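Local coordinates for protein LP04448p (Drosophila melanogaster, PDB 4QMH) that probably binds tubulin through this fourth TOG domain of Mini spindles, an XMAP215-family protein that drives microtubule polymerization, at residues I45-A59 with Q83-H95. Residues are numbered along the deposited sequence; the frame is centred on the assembly and turned at random.
Sequences ISEARLIKPSIGDLA and QLATAMGAGCRNH
The imidazole of H95 has I55 CD1 over one face, a CH-pi contact 3.7 Å from the ring centroid, and N94 CB over the opposite one. At the edge, H95 NE2 donates to P53 O (2.8 Å), and the bond lies in both the ring plane and the carbonyl plane. I55 CG1 sits between its backbone N and carbonyl carbon (chi1 53°), which carries CD1 over the imidazole and leaves CG2 against M88 CE at 3.6 Å. With an alanine at H95, P53 O would probably lose its imidazole donor, and I55 CD1 the ring face it covers. A water bonded weakly to P53 O also accepts from N94 ND2; a second donates to I51 O and M88 O. Midway, I51 N gives A87 O a nearly straight bond (2.9 Å, 169°), approaching from above the carbonyl plane. I51 CD1 rests on M88 CE and L84 CD1, both 3.7 Å away. A87 CB packs on I45 CG2, and the extended Q83 crosses I45 at a slant, its NE2 against I45 CB and bonded to Q42 O. P53 CG rests on G91 CA (3.8 Å). The loop joining helices 31-48 and 58-66 thus lies across the C-terminal end of helix 71-88 and the 3-10 turn before helix 96-106, a loop-on-helix-end contact in the HEAT-like helical array of a TOG domain.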
ATOM      1  N   ILE A  45      13.130  18.209  -5.161  1.00  9.90           N
ATOM      2  CA  ILE A  45      12.079  18.211  -4.149  1.00  7.89           C
ATOM      3  C   ILE A  45      12.485  19.021  -2.912  1.00 11.53           C
ATOM      4  O   ILE A  45      11.707  19.841  -2.418  1.00 11.35           O
ATOM      5  CB  ILE A  45      11.657  16.772  -3.747  1.00  7.72           C
ATOM      6  CG1 ILE A  45      11.162  16.013  -4.980  1.00  9.65           C
ATOM      7  CG2 ILE A  45      10.581  16.837  -2.665  1.00  8.76           C
ATOM      8  CD1 ILE A  45      11.116  14.509  -4.797  1.00 11.29           C
ATOM      9  N   SER A  46      13.700  18.800  -2.410  1.00 11.49           N
ATOM     10  CA  SER A  46      14.188  19.524  -1.239  1.00 13.55           C
ATOM     11  C   SER A  46      14.187  21.036  -1.439  1.00 12.44           C
ATOM     12  O   SER A  46      13.819  21.799  -0.539  1.00 15.79           O
ATOM     13  CB  SER A  46      15.610  19.072  -0.890  1.00 16.30           C
ATOM     14  OG  SER A  46      15.582  17.798  -0.275  1.00 31.07           O
ATOM     15  N   GLU A  47      14.617  21.470  -2.616  1.00 10.32           N
ATOM     16  CA  GLU A  47      14.734  22.900  -2.895  1.00 11.89           C
ATOM     17  C   GLU A  47      13.349  23.548  -2.968  1.00 14.21           C
ATOM     18  O   GLU A  47      13.161  24.680  -2.520  1.00 15.64           O
ATOM     19  CB  GLU A  47      15.499  23.126  -4.203  1.00 15.17           C
ATOM     20  CG  GLU A  47      15.586  24.597  -4.641  1.00 24.37           C
ATOM     21  CD  GLU A  47      16.379  25.479  -3.678  1.00 47.49           C
ATOM     22  OE1 GLU A  47      16.947  24.956  -2.694  1.00 52.27           O
ATOM     23  OE2 GLU A  47      16.437  26.708  -3.914  1.00 57.68           O
ATOM     24  N   ALA A  48      12.376  22.833  -3.530  1.00 13.82           N
ATOM     25  CA  ALA A  48      11.011  23.345  -3.596  1.00 11.16           C
ATOM     26  C   ALA A  48      10.304  23.341  -2.231  1.00 10.75           C
ATOM     27  O   ALA A  48       9.543  24.262  -1.903  1.00 11.82           O
ATOM     28  CB  ALA A  48      10.202  22.560  -4.631  1.00 10.36           C
ATOM     29  N   ARG A  49      10.587  22.300  -1.451  1.00 11.18           N
ATOM     30  CA  ARG A  49       9.991  22.037  -0.134  1.00  9.61           C
ATOM     31  C   ARG A  49       8.511  21.646  -0.185  1.00 10.09           C
ATOM     32  O   ARG A  49       8.150  20.549   0.235  1.00  9.49           O
ATOM     33  CB  ARG A  49      10.210  23.167   0.875  1.00  9.93           C
ATOM     34  CG  ARG A  49       9.718  22.771   2.265  1.00 12.69           C
ATOM     35  CD  ARG A  49       9.991  23.843   3.298  1.00 14.19           C
ATOM     36  NE  ARG A  49       9.427  23.481   4.589  1.00 17.80           N
ATOM     37  CZ  ARG A  49       9.325  24.316   5.616  1.00 22.40           C
ATOM     38  NH1 ARG A  49       9.756  25.567   5.495  1.00 18.07           N
ATOM     39  NH2 ARG A  49       8.789  23.903   6.761  1.00 22.42           N
ATOM     40  N   LEU A  50       7.668  22.551  -0.666  1.00  8.62           N
ATOM     41  CA  LEU A  50       6.245  22.250  -0.829  1.00  6.41           C
ATOM     42  C   LEU A  50       5.884  22.353  -2.296  1.00  8.24           C
ATOM     43  O   LEU A  50       6.217  23.338  -2.952  1.00 10.18           O
ATOM     44  CB  LEU A  50       5.370  23.198  -0.003  1.00  9.00           C
ATOM     45  CG  LEU A  50       5.598  23.240   1.509  1.00  9.54           C
ATOM     46  CD1 LEU A  50       4.571  24.172   2.145  1.00 10.85           C
ATOM     47  CD2 LEU A  50       5.558  21.849   2.148  1.00 10.71           C
ATOM     48  N   ILE A  51       5.212  21.326  -2.815  1.00  7.89           N
ATOM     49  CA  ILE A  51       4.967  21.228  -4.254  1.00  5.99           C
ATOM     50  C   ILE A  51       3.500  20.965  -4.599  1.00 10.82           C
ATOM     51  O   ILE A  51       2.726  20.499  -3.766  1.00 11.12           O
ATOM     52  CB  ILE A  51       5.859  20.144  -4.922  1.00  5.83           C
ATOM     53  CG1 ILE A  51       5.486  18.737  -4.426  1.00  9.37           C
ATOM     54  CG2 ILE A  51       7.348  20.414  -4.662  1.00  8.09           C
ATOM     55  CD1 ILE A  51       6.324  17.633  -5.018  1.00 10.45           C
ATOM     56  N   LYS A  52       3.133  21.283  -5.835  1.00 12.35           N
ATOM     57  CA  LYS A  52       1.815  20.969  -6.361  1.00 10.43           C
ATOM     58  C   LYS A  52       1.785  19.490  -6.738  1.00  8.68           C
ATOM     59  O   LYS A  52       2.825  18.843  -6.808  1.00  8.38           O
ATOM     60  CB  LYS A  52       1.532  21.830  -7.597  1.00 12.18           C
ATOM     61  CG  LYS A  52       1.629  23.316  -7.354  1.00 17.07           C
ATOM     62  CD  LYS A  52       0.991  24.083  -8.502  1.00 19.41           C
ATOM     63  CE  LYS A  52       1.199  25.588  -8.349  1.00 31.63           C
ATOM     64  NZ  LYS A  52       0.669  26.109  -7.060  1.00 35.60           N
ATOM     65  N   PRO A  53       0.589  18.939  -6.981  1.00  9.02           N
ATOM     66  CA  PRO A  53       0.488  17.517  -7.332  1.00 12.81           C
ATOM     67  C   PRO A  53       0.940  17.195  -8.756  1.00  7.50           C
ATOM     68  O   PRO A  53       1.089  16.028  -9.105  1.00 14.35           O
ATOM     69  CB  PRO A  53      -1.017  17.231  -7.206  1.00 15.42           C
ATOM     70  CG  PRO A  53      -1.577  18.352  -6.408  1.00 17.19           C
ATOM     71  CD  PRO A  53      -0.735  19.539  -6.731  1.00 13.39           C
ATOM     72  N   SER A  54       1.137  18.221  -9.574  1.00 11.23           N
ATOM     73  CA  SER A  54       1.536  18.035 -10.966  1.00 12.31           C
ATOM     74  C   SER A  54       3.031  17.739 -11.068  1.00 11.73           C
ATOM     75  O   SER A  54       3.867  18.621 -10.834  1.00 12.68           O
ATOM     76  CB  SER A  54       1.189  19.289 -11.773  1.00 14.31           C
ATOM     77  OG  SER A  54       1.638  20.469 -11.122  1.00 14.94           O
ATOM     78  N   ILE A  55       3.372  16.502 -11.416  1.00  7.70           N
ATOM     79  CA  ILE A  55       4.779  16.112 -11.489  1.00  9.42           C
ATOM     80  C   ILE A  55       5.134  15.465 -12.826  1.00 11.77           C
ATOM     81  O   ILE A  55       6.029  14.627 -12.911  1.00 11.25           O
ATOM     82  CB  ILE A  55       5.173  15.199 -10.291  1.00 10.65           C
ATOM     83  CG1 ILE A  55       4.222  13.999 -10.179  1.00 11.79           C
ATOM     84  CG2 ILE A  55       5.186  16.018  -8.999  1.00 10.87           C
ATOM     85  CD1 ILE A  55       4.587  13.020  -9.068  1.00 12.87           C
ATOM     86  N   GLY A  56       4.447  15.887 -13.883  1.00 14.75           N
ATOM     87  CA  GLY A  56       4.739  15.374 -15.208  1.00 14.82           C
ATOM     88  C   GLY A  56       4.541  13.870 -15.233  1.00 10.62           C
ATOM     89  O   GLY A  56       3.510  13.372 -14.773  1.00 13.99           O
ATOM     90  N   ASP A  57       5.527  13.142 -15.756  1.00 14.68           N
ATOM     91  CA  ASP A  57       5.459  11.687 -15.813  1.00 15.50           C
ATOM     92  C   ASP A  57       6.266  11.016 -14.698  1.00 15.43           C
ATOM     93  O   ASP A  57       6.669   9.858 -14.823  1.00 13.77           O
ATOM     94  CB  ASP A  57       5.950  11.186 -17.182  1.00 21.49           C
ATOM     95  CG  ASP A  57       5.105  11.701 -18.341  1.00 28.15           C
ATOM     96  OD1 ASP A  57       3.885  11.832 -18.168  1.00 22.53           O
ATOM     97  OD2 ASP A  57       5.669  11.980 -19.419  1.00 36.30           O
ATOM     98  N   LEU A  58       6.504  11.743 -13.614  1.00 13.83           N
ATOM     99  CA  LEU A  58       7.362  11.234 -12.553  1.00 10.26           C
ATOM    100  C   LEU A  58       6.795  10.006 -11.833  1.00 11.29           C
ATOM    101  O   LEU A  58       7.552   9.116 -11.451  1.00 11.31           O
ATOM    102  CB  LEU A  58       7.661  12.323 -11.522  1.00 14.50           C
ATOM    103  CG  LEU A  58       8.553  11.904 -10.352  1.00  6.48           C
ATOM    104  CD1 LEU A  58       9.934  11.455 -10.868  1.00  6.51           C
ATOM    105  CD2 LEU A  58       8.676  13.048  -9.360  1.00  7.49           C
ATOM    106  N   ALA A  59       5.477   9.952 -11.628  1.00 10.73           N
ATOM    107  CA  ALA A  59       4.908   8.870 -10.816  1.00 11.48           C
ATOM    108  C   ALA A  59       5.129   7.481 -11.412  1.00 10.94           C
ATOM    109  O   ALA A  59       5.585   6.579 -10.717  1.00 10.23           O
ATOM    110  CB  ALA A  59       3.416   9.119 -10.490  1.00 14.25           C
ATOM    111  N   GLN A  83       9.591  11.519   0.985  1.00  9.61           N
ATOM    112  CA  GLN A  83       9.900  12.938   0.808  1.00  9.82           C
ATOM    113  C   GLN A  83       8.835  13.606  -0.072  1.00 11.90           C
ATOM    114  O   GLN A  83       8.387  14.725   0.204  1.00  9.82           O
ATOM    115  CB  GLN A  83      11.296  13.077   0.195  1.00 12.84           C
ATOM    116  CG  GLN A  83      11.724  14.487  -0.159  1.00 19.89           C
ATOM    117  CD  GLN A  83      13.034  14.519  -0.936  1.00 22.95           C
ATOM    118  OE1 GLN A  83      13.540  13.484  -1.380  1.00 23.04           O
ATOM    119  NE2 GLN A  83      13.590  15.708  -1.099  1.00 16.01           N
ATOM    120  N   LEU A  84       8.417  12.911  -1.124  1.00 10.78           N
ATOM    121  CA  LEU A  84       7.426  13.456  -2.034  1.00  9.06           C
ATOM    122  C   LEU A  84       6.092  13.646  -1.314  1.00  9.87           C
ATOM    123  O   LEU A  84       5.399  14.657  -1.495  1.00 11.05           O
ATOM    124  CB  LEU A  84       7.268  12.531  -3.254  1.00 11.29           C
ATOM    125  CG  LEU A  84       6.495  13.063  -4.461  1.00 14.55           C
ATOM    126  CD1 LEU A  84       7.309  14.097  -5.248  1.00 12.45           C
ATOM    127  CD2 LEU A  84       6.105  11.908  -5.366  1.00 19.08           C
ATOM    128  N   ALA A  85       5.725  12.677  -0.480  1.00  9.14           N
ATOM    129  CA  ALA A  85       4.462  12.770   0.247  1.00 12.62           C
ATOM    130  C   ALA A  85       4.451  14.010   1.128  1.00 10.02           C
ATOM    131  O   ALA A  85       3.483  14.768   1.147  1.00  8.74           O
ATOM    132  CB  ALA A  85       4.241  11.527   1.095  1.00 10.91           C
ATOM    133  N   THR A  86       5.538  14.200   1.861  1.00 10.05           N
ATOM    134  CA  THR A  86       5.650  15.337   2.763  1.00  8.25           C
ATOM    135  C   THR A  86       5.540  16.650   1.986  1.00  9.14           C
ATOM    136  O   THR A  86       4.846  17.571   2.408  1.00 12.47           O
ATOM    137  CB  THR A  86       6.968  15.277   3.552  1.00 10.59           C
ATOM    138  OG1 THR A  86       6.959  14.109   4.392  1.00 14.34           O
ATOM    139  CG2 THR A  86       7.140  16.535   4.410  1.00 11.96           C
ATOM    140  N   ALA A  87       6.219  16.720   0.848  1.00 11.15           N
ATOM    141  CA  ALA A  87       6.207  17.931   0.023  1.00  9.38           C
ATOM    142  C   ALA A  87       4.836  18.220  -0.595  1.00  7.71           C
ATOM    143  O   ALA A  87       4.465  19.375  -0.817  1.00  7.65           O
ATOM    144  CB  ALA A  87       7.283  17.820  -1.087  1.00  7.95           C
ATOM    145  N   MET A  88       4.076  17.167  -0.869  1.00  8.20           N
ATOM    146  CA  MET A  88       2.839  17.300  -1.646  1.00  7.75           C
ATOM    147  C   MET A  88       1.597  17.425  -0.768  1.00  9.35           C
ATOM    148  O   MET A  88       0.563  17.933  -1.213  1.00 11.04           O
ATOM    149  CB  MET A  88       2.702  16.095  -2.578  1.00 12.61           C
ATOM    150  CG  MET A  88       2.026  16.391  -3.883  1.00 19.81           C
ATOM    151  SD  MET A  88       2.093  14.948  -4.959  1.00 17.08           S
ATOM    152  CE  MET A  88       3.629  15.180  -5.835  1.00 16.07           C
ATOM    153  N   GLY A  89       1.691  16.966   0.475  1.00  8.36           N
ATOM    154  CA  GLY A  89       0.541  17.011   1.365  1.00  8.86           C
ATOM    155  C   GLY A  89      -0.633  16.255   0.755  1.00 15.25           C
ATOM    156  O   GLY A  89      -0.440  15.165   0.225  1.00 13.30           O
ATOM    157  N   ALA A  90      -1.836  16.831   0.818  1.00 11.31           N
ATOM    158  CA  ALA A  90      -3.045  16.144   0.335  1.00 15.30           C
ATOM    159  C   ALA A  90      -2.966  15.732  -1.136  1.00 13.31           C
ATOM    160  O   ALA A  90      -3.641  14.802  -1.560  1.00 12.66           O
ATOM    161  CB  ALA A  90      -4.281  17.004   0.575  1.00 16.33           C
ATOM    162  N   GLY A  91      -2.148  16.431  -1.912  1.00 10.78           N
ATOM    163  CA  GLY A  91      -2.009  16.128  -3.323  1.00 12.67           C
ATOM    164  C   GLY A  91      -1.426  14.754  -3.580  1.00  9.29           C
ATOM    165  O   GLY A  91      -1.492  14.250  -4.692  1.00 11.52           O
ATOM    166  N   CYS A  92      -0.837  14.137  -2.566  1.00  9.73           N
ATOM    167  CA  CYS A  92      -0.205  12.845  -2.797  1.00  9.08           C
ATOM    168  C   CYS A  92      -1.220  11.764  -3.196  1.00  9.46           C
ATOM    169  O   CYS A  92      -0.840  10.779  -3.817  1.00 10.76           O
ATOM    170  CB  CYS A  92       0.653  12.403  -1.610  1.00 13.07           C
ATOM    171  SG  CYS A  92      -0.294  11.928  -0.146  1.00 14.46           S
ATOM    172  N   ARG A  93      -2.500  11.958  -2.877  1.00  9.68           N
ATOM    173  CA  ARG A  93      -3.516  10.955  -3.240  1.00 11.00           C
ATOM    174  C   ARG A  93      -3.568  10.757  -4.755  1.00 11.95           C
ATOM    175  O   ARG A  93      -4.008   9.705  -5.247  1.00 12.84           O
ATOM    176  CB  ARG A  93      -4.904  11.344  -2.716  1.00 13.69           C
ATOM    177  CG  ARG A  93      -5.503  12.553  -3.402  1.00 13.90           C
ATOM    178  CD  ARG A  93      -6.985  12.727  -3.058  1.00 26.64           C
ATOM    179  NE  ARG A  93      -7.587  13.860  -3.760  1.00 37.65           N
ATOM    180  CZ  ARG A  93      -8.898  14.038  -3.924  1.00 38.24           C
ATOM    181  NH1 ARG A  93      -9.763  13.153  -3.444  1.00 41.99           N
ATOM    182  NH2 ARG A  93      -9.349  15.103  -4.575  1.00 33.81           N
ATOM    183  N   ASN A  94      -3.132  11.777  -5.493  1.00  9.59           N
ATOM    184  CA  ASN A  94      -3.161  11.734  -6.953  1.00  8.87           C
ATOM    185  C   ASN A  94      -2.293  10.639  -7.546  1.00 11.64           C
ATOM    186  O   ASN A  94      -2.487  10.243  -8.697  1.00 14.01           O
ATOM    187  CB  ASN A  94      -2.733  13.073  -7.559  1.00  7.40           C
ATOM    188  CG  ASN A  94      -3.729  14.193  -7.300  1.00  9.23           C
ATOM    189  OD1 ASN A  94      -4.531  14.131  -6.371  1.00 12.52           O
ATOM    190  ND2 ASN A  94      -3.668  15.230  -8.125  1.00  9.78           N
ATOM    191  N   HIS A  95      -1.344  10.149  -6.759  1.00  9.92           N
ATOM    192  CA  HIS A  95      -0.332   9.232  -7.271  1.00  8.01           C
ATOM    193  C   HIS A  95      -0.356   7.869  -6.618  1.00  9.46           C
ATOM    194  O   HIS A  95       0.500   7.037  -6.894  1.00  8.49           O
ATOM    195  CB  HIS A  95       1.041   9.878  -7.122  1.00  6.89           C
ATOM    196  CG  HIS A  95       1.103  11.211  -7.775  1.00  6.52           C
ATOM    197  ND1 HIS A  95       1.040  11.359  -9.145  1.00  8.73           N
ATOM    198  CD2 HIS A  95       1.115  12.464  -7.263  1.00  6.68           C
ATOM    199  CE1 HIS A  95       1.067  12.641  -9.448  1.00 12.22           C
ATOM    200  NE2 HIS A  95       1.105  13.336  -8.322  1.00  9.12           N
TER
HETATM  201  O   HOH W   1       0.193  19.279  -3.571  1.00 11.10           O
HETATM  202  O   HOH W   2      -1.612  15.192 -10.195  1.00 16.76           O